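Local structure of transcriptional regulator, MarR family (Methanosarcina mazei, 3S2W) at residues G92-Q97 and V108-K113. The protein probably binds DNA and regulates transcription, as other members of the MarR family do. Residues are numbered along the deposited sequence; the frame is centred on the assembly and turned at random.
Sequences GYVFRQ and VFLTEK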
ATOM      1  N   GLY A  92     -24.629   0.601   7.305  1.00 53.84           N
ATOM      2  CA  GLY A  92     -25.352  -0.480   7.954  1.00 41.46           C
ATOM      3  C   GLY A  92     -24.671  -1.835   7.897  1.00 41.40           C
ATOM      4  O   GLY A  92     -25.339  -2.867   7.951  1.00 41.70           O
ATOM      5  N   TYR A  93     -23.343  -1.835   7.801  1.00 35.24           N
ATOM      6  CA  TYR A  93     -22.581  -3.074   7.700  1.00 30.05           C
ATOM      7  C   TYR A  93     -21.975  -3.495   9.019  1.00 31.78           C
ATOM      8  O   TYR A  93     -21.594  -4.646   9.193  1.00 36.89           O
ATOM      9  CB  TYR A  93     -21.465  -2.940   6.681  1.00 35.34           C
ATOM     10  CG  TYR A  93     -21.962  -2.860   5.276  1.00 41.30           C
ATOM     11  CD1 TYR A  93     -22.888  -3.770   4.804  1.00 38.95           C
ATOM     12  CD2 TYR A  93     -21.520  -1.860   4.422  1.00 43.29           C
ATOM     13  CE1 TYR A  93     -23.340  -3.697   3.527  1.00 47.17           C
ATOM     14  CE2 TYR A  93     -21.969  -1.781   3.146  1.00 39.59           C
ATOM     15  CZ  TYR A  93     -22.877  -2.701   2.699  1.00 44.94           C
ATOM     16  OH  TYR A  93     -23.336  -2.633   1.422  1.00 47.00           O
ATOM     17  N   VAL A  94     -21.844  -2.556   9.945  1.00 31.96           N
ATOM     18  CA  VAL A  94     -21.320  -2.917  11.252  1.00 41.23           C
ATOM     19  C   VAL A  94     -21.969  -2.090  12.305  1.00 40.35           C
ATOM     20  O   VAL A  94     -22.497  -1.024  12.013  1.00 41.05           O
ATOM     21  CB  VAL A  94     -19.823  -2.663  11.380  1.00 34.51           C
ATOM     22  CG1 VAL A  94     -19.084  -3.398  10.303  1.00 33.38           C
ATOM     23  CG2 VAL A  94     -19.533  -1.154  11.375  1.00 26.58           C
ATOM     24  N   PHE A  95     -21.899  -2.569  13.539  1.00 37.76           N
ATOM     25  CA  PHE A  95     -22.348  -1.765  14.663  1.00 34.63           C
ATOM     26  C   PHE A  95     -21.295  -1.789  15.731  1.00 37.49           C
ATOM     27  O   PHE A  95     -20.402  -2.643  15.707  1.00 44.64           O
ATOM     28  CB  PHE A  95     -23.732  -2.190  15.184  1.00 32.09           C
ATOM     29  CG  PHE A  95     -23.748  -3.514  15.913  1.00 37.97           C
ATOM     30  CD1 PHE A  95     -23.521  -3.573  17.286  1.00 31.02           C
ATOM     31  CD2 PHE A  95     -24.025  -4.691  15.235  1.00 37.27           C
ATOM     32  CE1 PHE A  95     -23.545  -4.779  17.951  1.00 33.92           C
ATOM     33  CE2 PHE A  95     -24.058  -5.911  15.911  1.00 41.87           C
ATOM     34  CZ  PHE A  95     -23.821  -5.954  17.264  1.00 34.57           C
ATOM     35  N   ARG A  96     -21.381  -0.807  16.622  1.00 41.67           N
ATOM     36  CA  ARG A  96     -20.442  -0.623  17.722  1.00 45.88           C
ATOM     37  C   ARG A  96     -21.119  -0.994  19.034  1.00 40.63           C
ATOM     38  O   ARG A  96     -22.306  -0.745  19.228  1.00 42.21           O
ATOM     39  CB  ARG A  96     -20.051   0.843  17.842  1.00 40.30           C
ATOM     40  CG  ARG A  96     -18.959   1.345  16.941  1.00 50.85           C
ATOM     41  CD  ARG A  96     -19.153   2.873  16.801  1.00 58.88           C
ATOM     42  NE  ARG A  96     -17.991   3.569  16.268  1.00 55.07           N
ATOM     43  CZ  ARG A  96     -18.065   4.575  15.403  1.00 62.11           C
ATOM     44  NH1 ARG A  96     -19.260   4.991  14.977  1.00 44.25           N
ATOM     45  NH2 ARG A  96     -16.945   5.169  14.959  1.00 69.39           N
ATOM     46  N   GLN A  97     -20.356  -1.542  19.960  1.00 34.13           N
ATOM     47  CA  GLN A  97     -20.892  -1.813  21.283  1.00 36.35           C
ATOM     48  C   GLN A  97     -19.847  -1.481  22.306  1.00 38.35           C
ATOM     49  O   GLN A  97     -18.742  -2.008  22.240  1.00 40.66           O
ATOM     50  CB  GLN A  97     -21.277  -3.277  21.412  1.00 49.75           C
ATOM     51  CG  GLN A  97     -22.751  -3.486  21.631  1.00 67.46           C
ATOM     52  CD  GLN A  97     -23.141  -3.223  23.055  1.00 77.44           C
ATOM     53  OE1 GLN A  97     -22.607  -3.845  23.969  1.00 87.95           O
ATOM     54  NE2 GLN A  97     -24.060  -2.285  23.262  1.00 73.30           N
ATOM     55  N   VAL A 108     -16.415  -3.614  17.682  1.00 35.28           N
ATOM     56  CA  VAL A 108     -17.168  -3.551  16.431  1.00 32.24           C
ATOM     57  C   VAL A 108     -17.558  -4.930  15.938  1.00 37.78           C
ATOM     58  O   VAL A 108     -16.776  -5.875  16.008  1.00 35.79           O
ATOM     59  CB  VAL A 108     -16.474  -2.698  15.325  1.00 48.64           C
ATOM     60  CG1 VAL A 108     -15.406  -1.809  15.921  1.00 45.21           C
ATOM     61  CG2 VAL A 108     -15.894  -3.571  14.252  1.00 56.68           C
ATOM     62  N   PHE A 109     -18.800  -5.026  15.470  1.00 34.89           N
ATOM     63  CA  PHE A 109     -19.392  -6.285  15.079  1.00 26.82           C
ATOM     64  C   PHE A 109     -20.025  -6.140  13.707  1.00 37.28           C
ATOM     65  O   PHE A 109     -20.535  -5.079  13.365  1.00 43.37           O
ATOM     66  CB  PHE A 109     -20.501  -6.657  16.052  1.00 38.03           C
ATOM     67  CG  PHE A 109     -20.029  -7.078  17.415  1.00 41.58           C
ATOM     68  CD1 PHE A 109     -19.889  -8.428  17.726  1.00 43.40           C
ATOM     69  CD2 PHE A 109     -19.783  -6.140  18.406  1.00 43.63           C
ATOM     70  CE1 PHE A 109     -19.474  -8.841  18.992  1.00 42.65           C
ATOM     71  CE2 PHE A 109     -19.358  -6.553  19.689  1.00 48.46           C
ATOM     72  CZ  PHE A 109     -19.208  -7.909  19.974  1.00 41.66           C
ATOM     73  N   LEU A 110     -20.017  -7.211  12.922  1.00 47.78           N
ATOM     74  CA  LEU A 110     -20.764  -7.231  11.664  1.00 39.15           C
ATOM     75  C   LEU A 110     -22.262  -7.304  11.937  1.00 40.73           C
ATOM     76  O   LEU A 110     -22.704  -8.025  12.839  1.00 46.54           O
ATOM     77  CB  LEU A 110     -20.326  -8.419  10.810  1.00 32.92           C
ATOM     78  CG  LEU A 110     -18.896  -8.311  10.269  1.00 40.54           C
ATOM     79  CD1 LEU A 110     -18.312  -9.704  10.014  1.00 31.44           C
ATOM     80  CD2 LEU A 110     -18.827  -7.404   8.998  1.00 30.23           C
ATOM     81  N   THR A 111     -23.046  -6.545  11.180  1.00 34.88           N
ATOM     82  CA  THR A 111     -24.493  -6.731  11.175  1.00 33.55           C
ATOM     83  C   THR A 111     -24.853  -7.864  10.209  1.00 44.18           C
ATOM     84  O   THR A 111     -23.984  -8.415   9.528  1.00 47.19           O
ATOM     85  CB  THR A 111     -25.206  -5.484  10.681  1.00 30.44           C
ATOM     86  OG1 THR A 111     -24.782  -5.221   9.341  1.00 41.88           O
ATOM     87  CG2 THR A 111     -24.870  -4.280  11.564  1.00 31.46           C
ATOM     88  N   GLU A 112     -26.132  -8.210  10.126  1.00 42.37           N
ATOM     89  CA  GLU A 112     -26.528  -9.244   9.174  1.00 40.20           C
ATOM     90  C   GLU A 112     -26.214  -8.816   7.748  1.00 43.77           C
ATOM     91  O   GLU A 112     -25.622  -9.579   6.988  1.00 46.54           O
ATOM     92  CB  GLU A 112     -27.999  -9.655   9.341  1.00 45.55           C
ATOM     93  CG  GLU A 112     -28.162 -10.876  10.245  1.00 66.23           C
ATOM     94  CD  GLU A 112     -27.405 -12.103   9.719  1.00 75.44           C
ATOM     95  OE1 GLU A 112     -27.633 -12.484   8.551  1.00 77.00           O
ATOM     96  OE2 GLU A 112     -26.582 -12.682  10.465  1.00 78.54           O
ATOM     97  N   LYS A 113     -26.602  -7.590   7.394  1.00 42.74           N
ATOM     98  CA  LYS A 113     -26.215  -7.000   6.109  1.00 41.64           C
ATOM     99  C   LYS A 113     -24.706  -7.181   5.830  1.00 43.90           C
ATOM    100  O   LYS A 113     -24.316  -7.616   4.757  1.00 42.91           O
ATOM    101  CB  LYS A 113     -26.589  -5.515   6.077  1.00 41.54           C
ATOM    102  CG  LYS A 113     -26.688  -4.902   4.689  1.00 47.79           C
ATOM    103  CD  LYS A 113     -26.989  -3.398   4.772  1.00 57.22           C
ATOM    104  CE  LYS A 113     -27.478  -2.831   3.441  1.00 62.72           C
ATOM    105  NZ  LYS A 113     -27.846  -1.388   3.542  1.00 66.65           N
TER
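Phe-95 and Phe-109 form the hydrogen-bonded pair of two antiparallel strands whose axes come within 4.6 Å, Phe-95 N giving to Phe-109 O and Phe-109 N to Phe-95 O, both at 2.9 Å. Past them Thr-111 N is hydrogen-bonded to Tyr-93 O (3.1 Å). On the face they share, the two phenyl rings lie almost parallel (12°) but slid apart, so that Phe-109 CB lies over one face of the Phe-95 ring, 3.8 Å from the ring centroid, a CH-pi contact. Phe-95 CG sits between its backbone N and carbonyl carbon (chi1 71°), which swings the ring across the neighbouring strand; Thr-111 CG2 meets the ring edge, 3.8 Å from Phe-95 CD2. Thr-111 OG1 donates to Gly-92 O (2.8 Å) and also caps Gly-114 N at the start of helix 112-133. A valine in place of Thr-111 would probably leave Gly-92 O and Gly-114 N without this hydroxyl. Lys-113 lays its CG 3.7 Å from Tyr-93 CE1, while Tyr-93 OH bonds to Tyr-46 O. Val-94, Val-108 and Leu-110 pack on helix 53-61. Gly-92 closes helix 78-90 in a Schellman motif, and the paired strands form the beta hairpin, or wing, of the MarR-type winged helix-turn-helix domain.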